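Local coordinates for protein predicted acetamidase/formamidase (Thermoanaerobacter tengcongensis, PDB 3TKK) that probably hydrolyses carbon-nitrogen bonds in linear amides such as acetamide or formamide, and binds zinc and calcium ions, at residues M3-S8 against I24-G29; L98-N103 against S276-P281. All coordinates share one frame; numbering follows the deposited sequence.

Contact 1: residues M3-S8 against I24-G29; sequences MKYSLS and ISVKSG
Y5 and L7 of strand 4-7 pack against I24 and V26 of strand 24-27, as two layers of beta-sheet do. The strands belong to different sheets. Strand 4-7 is an edge strand that pairs with 31-36, and strand 24-27 pairs with 62-69. Their axes come within 9.3 Å and run nearly antiparallel, at 154°. That spacing is bridged by side chains alone, with no hydrogen bond across.

I24 is the main bump. Its CG1 lies anti to the backbone N (chi1 -172°), and the extended chain carries CD1 across to Y5. There CD1 rests 3.9 Å from Y5 CB and also touches CG at the root of the ring. The other branch of I24 serves L7: CG2 meets L7 CD1 at 4.2 Å, a looser touch. I24 therefore fills the hollow between Y5 and L7. L7 also leans on T63 and I66 of strand 62-69, and V26 touches I66, L32 and V209. The Y5 ring in turn reaches along strand 24-27 to V26, the two side chains running past each other in opposite directions. V26 CG1 meets the ring obliquely, 3.7 Å from Y5 CD1 and 3.9 Å from Y5 CE1.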
loop_
_atom_site.group_PDB
_atom_site.type_symbol
_atom_site.label_atom_id
_atom_site.label_comp_id
_atom_site.label_asym_id
_atom_site.label_seq_id
_atom_site.Cartn_x
_atom_site.Cartn_y
_atom_site.Cartn_z
ATOM N N MET A 3 20.109 30.304 10.593
ATOM C CA MET A 3 21.007 29.793 11.603
ATOM C C MET A 3 20.996 28.287 11.536
ATOM O O MET A 3 20.002 27.739 11.090
ATOM C CB MET A 3 20.537 30.301 12.974
ATOM C CG MET A 3 20.615 31.805 13.025
ATOM S SD MET A 3 22.204 32.352 13.555
ATOM C CE MET A 3 22.100 31.863 15.261
ATOM N N LYS A 4 22.069 27.637 12.003
ATOM C CA LYS A 4 22.071 26.203 12.226
ATOM C C LYS A 4 22.340 25.825 13.674
ATOM O O LYS A 4 23.383 26.186 14.212
ATOM C CB LYS A 4 23.131 25.489 11.368
ATOM C CG LYS A 4 22.952 23.950 11.253
ATOM C CD LYS A 4 24.284 23.332 10.676
ATOM C CE LYS A 4 24.144 21.859 10.196
ATOM N NZ LYS A 4 24.961 21.674 8.815
ATOM N N TYR A 5 21.454 25.062 14.269
ATOM C CA TYR A 5 21.661 24.592 15.628
ATOM C C TYR A 5 21.766 23.075 15.716
ATOM O O TYR A 5 21.197 22.336 14.920
ATOM C CB TYR A 5 20.494 25.024 16.567
ATOM C CG TYR A 5 20.287 26.520 16.494
ATOM C CD1 TYR A 5 19.189 27.052 15.859
ATOM C CD2 TYR A 5 21.161 27.368 17.103
ATOM C CE1 TYR A 5 18.973 28.422 15.788
ATOM C CE2 TYR A 5 20.997 28.766 17.027
ATOM C CZ TYR A 5 19.881 29.286 16.378
ATOM O OH TYR A 5 19.717 30.656 16.306
ATOM N N SER A 6 22.398 22.612 16.765
ATOM C CA SER A 6 22.422 21.176 17.059
ATOM C C SER A 6 21.644 20.924 18.334
ATOM O O SER A 6 21.809 21.639 19.323
ATOM C CB SER A 6 23.909 20.810 17.170
ATOM O OG SER A 6 24.040 19.803 18.124
ATOM N N LEU A 7 20.750 19.960 18.360
ATOM C CA LEU A 7 19.904 19.737 19.498
ATOM C C LEU A 7 20.180 18.275 19.939
ATOM O O LEU A 7 19.955 17.310 19.174
ATOM C CB LEU A 7 18.439 19.826 19.093
ATOM C CG LEU A 7 17.431 19.603 20.222
ATOM C CD1 LEU A 7 17.720 20.619 21.334
ATOM C CD2 LEU A 7 16.012 19.773 19.646
ATOM N N SER A 8 20.582 18.124 21.206
ATOM C CA SER A 8 21.001 16.831 21.675
ATOM C C SER A 8 19.822 16.061 22.311
ATOM O O SER A 8 18.810 16.645 22.715
ATOM C CB SER A 8 22.203 17.125 22.596
ATOM O OG SER A 8 22.416 16.086 23.501
ATOM N N ILE A 24 14.226 24.529 22.695
ATOM C CA ILE A 24 14.973 25.580 21.960
ATOM C C ILE A 24 13.926 26.290 21.053
ATOM O O ILE A 24 12.865 25.706 20.710
ATOM C CB ILE A 24 16.096 24.977 21.141
ATOM C CG1 ILE A 24 16.978 26.063 20.540
ATOM C CG2 ILE A 24 15.557 23.968 20.028
ATOM C CD1 ILE A 24 18.214 25.405 19.682
ATOM N N SER A 25 14.167 27.568 20.834
ATOM C CA SER A 25 13.450 28.404 19.869
ATOM C C SER A 25 14.308 28.695 18.649
ATOM O O SER A 25 15.470 29.092 18.786
ATOM C CB SER A 25 13.062 29.788 20.493
ATOM O OG SER A 25 11.987 29.616 21.331
ATOM N N VAL A 26 13.713 28.530 17.465
ATOM C CA VAL A 26 14.368 28.794 16.221
ATOM C C VAL A 26 13.348 29.617 15.382
ATOM O O VAL A 26 12.160 29.815 15.808
ATOM C CB VAL A 26 14.736 27.474 15.487
ATOM C CG1 VAL A 26 15.600 26.540 16.385
ATOM C CG2 VAL A 26 13.436 26.719 15.027
ATOM N N LYS A 27 13.817 30.077 14.218
ATOM C CA LYS A 27 12.957 30.844 13.305
ATOM C C LYS A 27 12.749 30.111 12.005
ATOM O O LYS A 27 13.524 29.163 11.621
ATOM C CB LYS A 27 13.581 32.249 12.958
ATOM C CG LYS A 27 14.069 33.057 14.164
ATOM C CD LYS A 27 14.823 34.388 13.682
ATOM C CE LYS A 27 15.529 35.100 14.832
ATOM N NZ LYS A 27 14.417 35.562 15.651
ATOM N N SER A 28 11.794 30.617 11.240
ATOM C CA SER A 28 11.453 29.940 9.956
ATOM C C SER A 28 12.682 30.040 9.084
ATOM O O SER A 28 13.262 31.141 8.926
ATOM C CB SER A 28 10.288 30.694 9.268
ATOM O OG SER A 28 10.045 30.065 8.012
ATOM N N GLY A 29 13.115 28.920 8.546
ATOM C CA GLY A 29 14.270 28.887 7.653
ATOM C C GLY A 29 15.500 28.313 8.331
ATOM O O GLY A 29 16.550 28.113 7.685
#

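Contact 2: residues L98-N103 against S276-P281; sequences LGVLGN and SQVVDP
This is a small apolar contact between two loops, with a water bridge beside it. G99 and V100 lie in the loop between strands 89-95 and 108-116. V278 and V279 lie in the turn that follows strand 272-277. About 119 Å² is buried in all.

V279 CG1 sits against the backbone of G99, 3.6 Å from G99 CA. Next to this, the valines V100 and V278 meet obliquely through one methyl each, CG2 to CG2 at 3.6 Å. V278 CG2 lies between its backbone N and carbonyl carbon (chi1 -59° for CG1), and this branch, not CG1, reaches V100. V100 also packs on V194 and on V245 of the second subunit, so the contact lies close to the dimer interface.

Each loop has its own internal bracing. G99 to G102 form a type I beta turn, with G102 N bonded to G99 O at 3.0 Å. On the other side S276 and Q277 both face T284, a classic beta bulge at the end of the strand. The Q277 side chain folds back over the following turn. Its OE1 accepts from V279 N at 2.8 Å and from D280 N at 2.6 Å, and the two donors come from opposite faces of the amide plane. Q277 NE2 bonds to L282 O and T284 OG1, which helps fix the rotation of the amide.

V279 also touches E193, seen to bind zinc in this protein, though that ion is not bound to this chain in the model. The side chain of V279 lies about 7 Å from a bound calcium ion. The water accepts from G99 N at 2.9 Å and donates to V279 O at 3.0 Å.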
loop_
_atom_site.group_PDB
_atom_site.type_symbol
_atom_site.label_atom_id
_atom_site.label_comp_id
_atom_site.label_asym_id
_atom_site.label_seq_id
_atom_site.Cartn_x
_atom_site.Cartn_y
_atom_site.Cartn_z
ATOM N N LEU A 98 2.588 -9.588 19.411
ATOM C CA LEU A 98 3.075 -8.323 18.805
ATOM C C LEU A 98 3.005 -8.347 17.283
ATOM O O LEU A 98 3.496 -9.258 16.714
ATOM C CB LEU A 98 4.495 -7.972 19.258
ATOM C CG LEU A 98 4.783 -7.922 20.817
ATOM C CD1 LEU A 98 6.341 -7.899 21.186
ATOM C CD2 LEU A 98 3.978 -6.782 21.583
ATOM N N GLY A 99 2.405 -7.312 16.676
ATOM C CA GLY A 99 2.277 -7.162 15.226
ATOM C C GLY A 99 1.368 -8.215 14.650
ATOM O O GLY A 99 0.734 -9.025 15.397
ATOM N N VAL A 100 1.474 -8.389 13.329
ATOM C CA VAL A 100 0.406 -9.172 12.717
ATOM C C VAL A 100 0.558 -10.668 13.063
ATOM O O VAL A 100 -0.393 -11.392 13.044
ATOM C CB VAL A 100 0.543 -8.938 11.222
ATOM C CG1 VAL A 100 -0.354 -9.970 10.450
ATOM C CG2 VAL A 100 0.090 -7.469 11.021
ATOM N N LEU A 101 1.807 -11.137 13.273
ATOM C CA LEU A 101 2.031 -12.594 13.439
ATOM C C LEU A 101 2.161 -12.832 14.970
ATOM O O LEU A 101 2.568 -13.928 15.402
ATOM C CB LEU A 101 3.290 -13.096 12.728
ATOM C CG LEU A 101 3.403 -12.844 11.169
ATOM C CD1 LEU A 101 4.665 -13.335 10.587
ATOM C CD2 LEU A 101 2.164 -13.476 10.491
ATOM N N GLY A 102 1.719 -11.874 15.786
ATOM C CA GLY A 102 1.772 -12.068 17.268
ATOM C C GLY A 102 1.162 -13.408 17.716
ATOM O O GLY A 102 1.641 -14.040 18.754
ATOM N N ASN A 103 0.155 -13.878 16.966
ATOM C CA ASN A 103 -0.620 -15.036 17.463
ATOM C C ASN A 103 0.218 -16.264 17.157
ATOM O O ASN A 103 -0.176 -17.318 17.507
ATOM C CB ASN A 103 -2.006 -15.201 16.779
ATOM C CG ASN A 103 -1.845 -15.466 15.306
ATOM O OD1 ASN A 103 -0.973 -14.939 14.743
ATOM N ND2 ASN A 103 -2.672 -16.302 14.695
ATOM N N SER A 276 1.069 2.448 5.881
ATOM C CA SER A 276 2.288 2.784 6.680
ATOM C C SER A 276 2.532 1.810 7.730
ATOM O O SER A 276 3.571 1.224 7.664
ATOM C CB SER A 276 2.329 4.211 7.194
ATOM O OG SER A 276 2.414 5.217 6.088
ATOM N N GLN A 277 1.511 1.572 8.678
ATOM C CA GLN A 277 1.762 0.587 9.677
ATOM C C GLN A 277 0.463 0.100 10.157
ATOM O O GLN A 277 -0.546 0.883 10.211
ATOM C CB GLN A 277 2.593 1.111 10.923
ATOM C CG GLN A 277 2.100 2.368 11.621
ATOM C CD GLN A 277 0.943 2.058 12.548
ATOM O OE1 GLN A 277 0.872 0.899 13.052
ATOM N NE2 GLN A 277 0.231 3.118 12.991
ATOM N N VAL A 278 0.452 -1.215 10.505
ATOM C CA VAL A 278 -0.794 -1.797 11.087
ATOM C C VAL A 278 -0.617 -2.325 12.461
ATOM O O VAL A 278 -1.430 -3.062 12.934
ATOM C CB VAL A 278 -1.277 -2.968 10.202
ATOM C CG1 VAL A 278 -1.519 -2.408 8.782
ATOM C CG2 VAL A 278 -0.115 -4.052 10.044
ATOM N N VAL A 279 0.380 -1.868 13.194
ATOM C CA VAL A 279 0.603 -2.631 14.392
ATOM C C VAL A 279 0.546 -1.606 15.600
ATOM O O VAL A 279 0.739 -2.009 16.720
ATOM C CB VAL A 279 2.117 -3.226 14.328
ATOM C CG1 VAL A 279 2.321 -4.255 13.148
ATOM C CG2 VAL A 279 3.142 -2.186 14.250
ATOM N N ASP A 280 0.473 -0.275 15.351
ATOM C CA ASP A 280 0.550 0.677 16.457
ATOM C C ASP A 280 -0.883 0.834 17.010
ATOM O O ASP A 280 -1.861 0.175 16.550
ATOM C CB ASP A 280 1.203 2.069 16.069
ATOM C CG ASP A 280 2.694 1.942 15.525
ATOM O OD1 ASP A 280 3.403 1.074 16.058
ATOM O OD2 ASP A 280 3.165 2.712 14.614
ATOM N N PRO A 281 -1.037 1.641 18.078
ATOM C CA PRO A 281 -2.362 1.669 18.702
ATOM C C PRO A 281 -3.434 2.161 17.678
ATOM O O PRO A 281 -4.571 1.822 17.737
ATOM C CB PRO A 281 -2.183 2.722 19.826
ATOM C CG PRO A 281 -0.658 2.616 20.242
ATOM C CD PRO A 281 0.005 2.393 18.822
HETATM O O HOH W 1 0.993 -4.899 17.589
#

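Both contacts are partly buried and small, and neither has a direct hydrogen bond between its segments. They lie on opposite sides of the chain's centre, with their own centres about 35 Å apart. Both reach the same nine-strand sheet, at its two outermost strands, on 4-7 itself in contact 1 and just past the end of 272-277 in contact 2. Contact 1 joins regular strands and is carried by isoleucine, valine, leucine and a tyrosine ring. Contact 2 joins loops, where a backbone N-H of one and a carbonyl of the other come near enough for a water to join them beside the valines. Contact 1 is away from the metal sites and the second subunit. Contact 2 is near both.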